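Local coordinates for chitin elicitor-binding protein (Oryza sativa subsp. japonica, PDB 5JCD) that binds chitin oligosaccharides from fungal cell walls and takes part in transducing the elicitor signal for defence responses in rice, at residues F3-A8 / C70-D75; Q108-A113 / L128-P133. All coordinates share one frame; numbering follows the deposited sequence.

Contact 1: F3-A8 / C70-D75; sequences FTCAVA and CRCNGD
Two different first torsions bring the sulfurs of Cys-5 and Cys-72 together: SG of Cys-5 stands anti to its backbone N (chi1 -176°), whereas SG of Cys-72 lies beside its own N and anti to the carbonyl carbon (chi1 -71°). The two SG atoms are 2.1 Å apart and form a disulfide with chi3 of 82°, close to the relaxed quarter turn of such bridges. Val-7 closes over the bridge from the loop that follows Cys-5: its CG2 methyl, set between the backbone N and carbonyl carbon, touches Cys-72 SG at 3.9 Å. A backbone bond adds a second link, Cys-5 N donating to Asp-75 O over 3.2 Å. The turn that presents Asp-75 is shaped by Asn-73, whose OD1 accepts from Asp-75 N at 3.0 Å and also from Val-76 N, so one amide oxygen holds two successive backbone N-H groups. Between Asn-73 and Asp-75, Gly-74 adopts a positive phi at which any CB would press on the preceding carbonyl oxygen. Two further bridges lie alongside: Cys-70 pairs with Cys-134, and Cys-72 rests on Cys-136, itself bonded to Cys-13. An Asx turn thus follows the end of strand 63-72, and the bridge beside it is consistent with the Cys-x-Cys disulfide network that links LysM modules in related plant receptor ectodomains.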
loop_
_atom_site.group_PDB
_atom_site.type_symbol
_atom_site.label_atom_id
_atom_site.label_comp_id
_atom_site.label_asym_id
_atom_site.label_seq_id
_atom_site.Cartn_x
_atom_site.Cartn_y
_atom_site.Cartn_z
ATOM N N PHE A 3 9.176 -1.660 0.184
ATOM C CA PHE A 3 9.356 -2.586 1.317
ATOM C C PHE A 3 10.289 -3.681 0.886
ATOM O O PHE A 3 10.242 -4.159 -0.235
ATOM C CB PHE A 3 8.059 -3.242 1.813
ATOM C CG PHE A 3 7.110 -2.301 2.490
ATOM C CD1 PHE A 3 7.500 -0.996 2.806
ATOM C CD2 PHE A 3 5.822 -2.720 2.811
ATOM C CE1 PHE A 3 6.622 -0.127 3.409
ATOM C CE2 PHE A 3 4.928 -1.852 3.424
ATOM C CZ PHE A 3 5.326 -0.552 3.720
ATOM N N THR A 4 11.163 -4.054 1.794
ATOM C CA THR A 4 12.125 -5.099 1.551
ATOM C C THR A 4 11.501 -6.525 1.592
ATOM O O THR A 4 10.559 -6.785 2.333
ATOM C CB THR A 4 13.275 -4.900 2.579
ATOM O OG1 THR A 4 14.329 -4.144 1.963
ATOM C CG2 THR A 4 13.789 -6.196 3.163
ATOM N N CYS A 5 12.039 -7.440 0.790
ATOM C CA CYS A 5 11.612 -8.833 0.800
ATOM C C CYS A 5 12.796 -9.707 0.419
ATOM O O CYS A 5 13.427 -9.476 -0.613
ATOM C CB CYS A 5 10.467 -9.071 -0.187
ATOM S SG CYS A 5 9.800 -10.745 -0.144
ATOM N N ALA A 6 13.073 -10.725 1.233
ATOM C CA ALA A 6 14.299 -11.508 1.100
ATOM C C ALA A 6 14.102 -12.976 0.681
ATOM O O ALA A 6 15.073 -13.730 0.616
ATOM C CB ALA A 6 15.063 -11.459 2.410
ATOM N N VAL A 7 12.864 -13.366 0.387
ATOM C CA VAL A 7 12.557 -14.730 -0.014
ATOM C C VAL A 7 12.809 -14.936 -1.494
ATOM O O VAL A 7 13.167 -13.993 -2.200
ATOM C CB VAL A 7 11.110 -15.074 0.311
ATOM C CG1 VAL A 7 10.839 -14.860 1.823
ATOM C CG2 VAL A 7 10.189 -14.223 -0.521
ATOM N N ALA A 8 12.601 -16.161 -1.974
ATOM C CA ALA A 8 12.908 -16.473 -3.364
ATOM C C ALA A 8 12.120 -15.602 -4.325
ATOM O O ALA A 8 10.900 -15.427 -4.189
ATOM C CB ALA A 8 12.639 -17.936 -3.667
ATOM N N CYS A 70 1.132 -9.632 -3.762
ATOM C CA CYS A 70 2.491 -9.148 -3.725
ATOM C C CYS A 70 3.437 -10.102 -4.449
ATOM O O CYS A 70 3.328 -11.317 -4.337
ATOM C CB CYS A 70 2.938 -9.006 -2.271
ATOM S SG CYS A 70 4.623 -8.398 -2.086
ATOM N N ARG A 71 4.355 -9.540 -5.218
ATOM C CA ARG A 71 5.440 -10.311 -5.800
ATOM C C ARG A 71 6.784 -9.799 -5.328
ATOM O O ARG A 71 7.021 -8.585 -5.308
ATOM C CB ARG A 71 5.391 -10.290 -7.328
ATOM C CG ARG A 71 6.622 -10.890 -7.959
ATOM C CD ARG A 71 6.507 -11.093 -9.467
ATOM N NE ARG A 71 7.758 -11.624 -10.025
ATOM C CZ ARG A 71 7.897 -12.792 -10.651
ATOM N NH1 ARG A 71 6.860 -13.611 -10.818
ATOM N NH2 ARG A 71 9.090 -13.142 -11.115
ATOM N N CYS A 72 7.654 -10.726 -4.934
ATOM C CA CYS A 72 8.997 -10.383 -4.493
ATOM C C CYS A 72 9.955 -10.539 -5.665
ATOM O O CYS A 72 9.845 -11.490 -6.431
ATOM C CB CYS A 72 9.419 -11.267 -3.318
ATOM S SG CYS A 72 8.544 -10.902 -1.775
ATOM N N ASN A 73 10.843 -9.573 -5.862
ATOM C CA ASN A 73 11.845 -9.725 -6.913
ATOM C C ASN A 73 13.264 -10.054 -6.470
ATOM O O ASN A 73 14.182 -9.970 -7.274
ATOM C CB ASN A 73 11.881 -8.510 -7.846
ATOM C CG ASN A 73 12.366 -7.250 -7.173
ATOM O OD1 ASN A 73 12.881 -7.264 -6.055
ATOM N ND2 ASN A 73 12.267 -6.143 -7.896
ATOM N N GLY A 74 13.454 -10.386 -5.203
ATOM C CA GLY A 74 14.782 -10.697 -4.696
ATOM C C GLY A 74 15.313 -9.604 -3.792
ATOM O O GLY A 74 16.159 -9.854 -2.927
ATOM N N ASP A 75 14.791 -8.394 -3.986
ATOM C CA ASP A 75 15.211 -7.212 -3.232
ATOM C C ASP A 75 14.007 -6.610 -2.539
ATOM O O ASP A 75 14.074 -6.161 -1.395
ATOM C CB ASP A 75 15.823 -6.143 -4.145
ATOM C CG ASP A 75 17.185 -6.521 -4.663
ATOM O OD1 ASP A 75 17.992 -7.051 -3.872
ATOM O OD2 ASP A 75 17.464 -6.278 -5.850
#

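Contact 2: Q108-A113 / L128-P133; sequences QEIAAA and LWIPLP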
loop_
_atom_site.group_PDB
_atom_site.type_symbol
_atom_site.label_atom_id
_atom_site.label_comp_id
_atom_site.label_asym_id
_atom_site.label_seq_id
_atom_site.Cartn_x
_atom_site.Cartn_y
_atom_site.Cartn_z
ATOM N N GLN A 108 9.975 8.443 -8.303
ATOM C CA GLN A 108 11.146 7.670 -8.709
ATOM C C GLN A 108 10.804 6.187 -8.849
ATOM O O GLN A 108 11.170 5.551 -9.840
ATOM C CB GLN A 108 12.264 7.792 -7.670
ATOM C CG GLN A 108 12.867 9.172 -7.451
ATOM C CD GLN A 108 12.122 9.993 -6.412
ATOM O OE1 GLN A 108 10.906 9.905 -6.295
ATOM N NE2 GLN A 108 12.863 10.748 -5.613
ATOM N N GLU A 109 10.094 5.638 -7.862
ATOM C CA GLU A 109 9.683 4.236 -7.923
ATOM C C GLU A 109 8.717 4.009 -9.054
ATOM O O GLU A 109 8.769 2.982 -9.711
ATOM C CB GLU A 109 9.075 3.754 -6.596
ATOM C CG GLU A 109 10.108 3.589 -5.509
ATOM C CD GLU A 109 9.498 3.512 -4.130
ATOM O OE1 GLU A 109 8.338 3.946 -3.960
ATOM O OE2 GLU A 109 10.207 3.084 -3.199
ATOM N N ILE A 110 7.804 4.949 -9.266
ATOM C CA ILE A 110 6.927 4.817 -10.421
ATOM C C ILE A 110 7.755 4.911 -11.700
ATOM O O ILE A 110 7.436 4.284 -12.706
ATOM C CB ILE A 110 5.818 5.869 -10.436
ATOM C CG1 ILE A 110 5.069 5.844 -9.105
ATOM C CG2 ILE A 110 4.878 5.628 -11.619
ATOM C CD1 ILE A 110 3.920 6.798 -9.044
ATOM N N ALA A 111 8.835 5.684 -11.644
ATOM C CA ALA A 111 9.706 5.830 -12.797
ATOM C C ALA A 111 10.439 4.522 -13.114
ATOM O O ALA A 111 10.348 4.001 -14.234
ATOM C CB ALA A 111 10.692 6.979 -12.587
ATOM N N ALA A 112 11.137 3.978 -12.120
ATOM C CA ALA A 112 11.900 2.747 -12.325
ATOM C C ALA A 112 11.020 1.577 -12.763
ATOM O O ALA A 112 11.392 0.823 -13.661
ATOM C CB ALA A 112 12.664 2.383 -11.061
ATOM N N ALA A 113 9.835 1.471 -12.168
ATOM C CA ALA A 113 8.914 0.372 -12.442
ATOM C C ALA A 113 8.352 0.347 -13.867
ATOM O O ALA A 113 8.015 -0.717 -14.386
ATOM C CB ALA A 113 7.770 0.391 -11.430
ATOM N N LEU A 128 0.292 3.158 -16.442
ATOM C CA LEU A 128 1.426 3.042 -15.533
ATOM C C LEU A 128 1.162 1.927 -14.516
ATOM O O LEU A 128 0.057 1.818 -13.968
ATOM C CB LEU A 128 1.656 4.362 -14.790
ATOM C CG LEU A 128 1.949 5.661 -15.540
ATOM C CD1 LEU A 128 1.887 6.846 -14.586
ATOM C CD2 LEU A 128 3.317 5.584 -16.193
ATOM N N TRP A 129 2.163 1.083 -14.287
ATOM C CA TRP A 129 2.104 0.112 -13.197
ATOM C C TRP A 129 2.514 0.809 -11.912
ATOM O O TRP A 129 3.631 1.308 -11.814
ATOM C CB TRP A 129 3.057 -1.058 -13.457
ATOM C CG TRP A 129 3.245 -1.968 -12.260
ATOM C CD1 TRP A 129 2.294 -2.311 -11.328
ATOM C CD2 TRP A 129 4.462 -2.614 -11.844
ATOM N NE1 TRP A 129 2.837 -3.145 -10.382
ATOM C CE2 TRP A 129 4.163 -3.350 -10.666
ATOM C CE3 TRP A 129 5.769 -2.657 -12.357
ATOM C CZ2 TRP A 129 5.126 -4.118 -9.987
ATOM C CZ3 TRP A 129 6.731 -3.424 -11.681
ATOM C CH2 TRP A 129 6.399 -4.143 -10.501
ATOM N N ILE A 130 1.635 0.816 -10.918
ATOM C CA ILE A 130 1.965 1.398 -9.623
ATOM C C ILE A 130 2.448 0.289 -8.664
ATOM O O ILE A 130 1.667 -0.559 -8.244
ATOM C CB ILE A 130 0.732 2.111 -9.022
ATOM C CG1 ILE A 130 0.124 3.099 -10.027
ATOM C CG2 ILE A 130 1.075 2.786 -7.705
ATOM C CD1 ILE A 130 1.072 4.213 -10.483
ATOM N N PRO A 131 3.739 0.296 -8.310
ATOM C CA PRO A 131 4.281 -0.752 -7.437
ATOM C C PRO A 131 4.043 -0.493 -5.944
ATOM O O PRO A 131 4.977 -0.120 -5.244
ATOM C CB PRO A 131 5.779 -0.672 -7.711
ATOM C CG PRO A 131 6.005 0.804 -7.981
ATOM C CD PRO A 131 4.763 1.278 -8.700
ATOM N N LEU A 132 2.827 -0.706 -5.458
ATOM C CA LEU A 132 2.560 -0.604 -4.015
ATOM C C LEU A 132 3.523 -1.470 -3.200
ATOM O O LEU A 132 3.831 -2.621 -3.566
ATOM C CB LEU A 132 1.118 -1.009 -3.719
ATOM C CG LEU A 132 0.084 -0.240 -4.546
ATOM C CD1 LEU A 132 -1.286 -0.822 -4.356
ATOM C CD2 LEU A 132 0.089 1.232 -4.120
ATOM N N PRO A 133 4.019 -0.916 -2.094
ATOM C CA PRO A 133 5.028 -1.622 -1.306
ATOM C C PRO A 133 4.458 -2.805 -0.506
ATOM O O PRO A 133 3.380 -2.735 0.097
ATOM C CB PRO A 133 5.552 -0.530 -0.373
ATOM C CG PRO A 133 4.374 0.362 -0.172
ATOM C CD PRO A 133 3.568 0.324 -1.439
#
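The last turns of helix 107-113 lie against the chain as it leaves strand 127-129, with the CA atoms of Ile-110 and Ile-130 6.1 Å apart and those of Ala-113 and Trp-129 6.9 Å apart. At the helix end Ala-113 does the touching: its CB meets both CE3 of Trp-129, at 3.8 Å, and CG of Pro-131, at 3.9 Å. The Ala-113 carbonyl meets the indole at its edge, O lying near the ring plane 3.6 Å from CE3. CG of Trp-129 is anti to the backbone N (chi1 169°), which together with chi2 of 36° brings the benzo edge to the helix, while CB of Pro-131 sits over the rim of one ring face. NE1 of Trp-129 donates to Ser-79 O, and the ring makes a cation-pi contact with Arg-81. Replacing Trp-129 by an alanine would probably open a gap beside Ala-113 and Pro-131 and leave Ser-79 O and Arg-81 without these partners. On the inner side, CD1 of Ile-110 meets CD1 of Ile-130 at 4.1 Å, the two side chains running alongside each other in the same direction. Pro-131 centres an inverse gamma turn, closed by a weak bond from Leu-132 N to Ile-130 O. Asn-114, a chitin-binding residue, ties both segments together by accepting from Trp-129 N and donating to Ile-110 O. Within this LysM module, Ile-110 and Leu-128 pack on Leu-93 of helix 93-100, Leu-128 pairs through its backbone with Tyr-85 of strand 84-86, and Trp-129 and Pro-131 reach Gln-78 of strand 76-79.

Contact 1 joins the N-terminal segment to the end of strand 63-72 by covalent and backbone bonds, with a buried cystine next to an exposed turn. Contact 2 has no hydrogen bond across its segments; it packs helix 107-113 against the end of strand 127-129 through aliphatic and indole groups, none of them fully exposed. The first probably belongs to the cystine-linked junction between modules, the second to the helix-strand packing within one LysM module, partly buried. Their centres are 15 Å apart, yet they touch: CD2 of Phe-3 lies 3.6 Å from the carbonyl C of Pro-133. Strand 76-79 also connects them, pairing antiparallel with strands 3-4, 63-72 and 133-134.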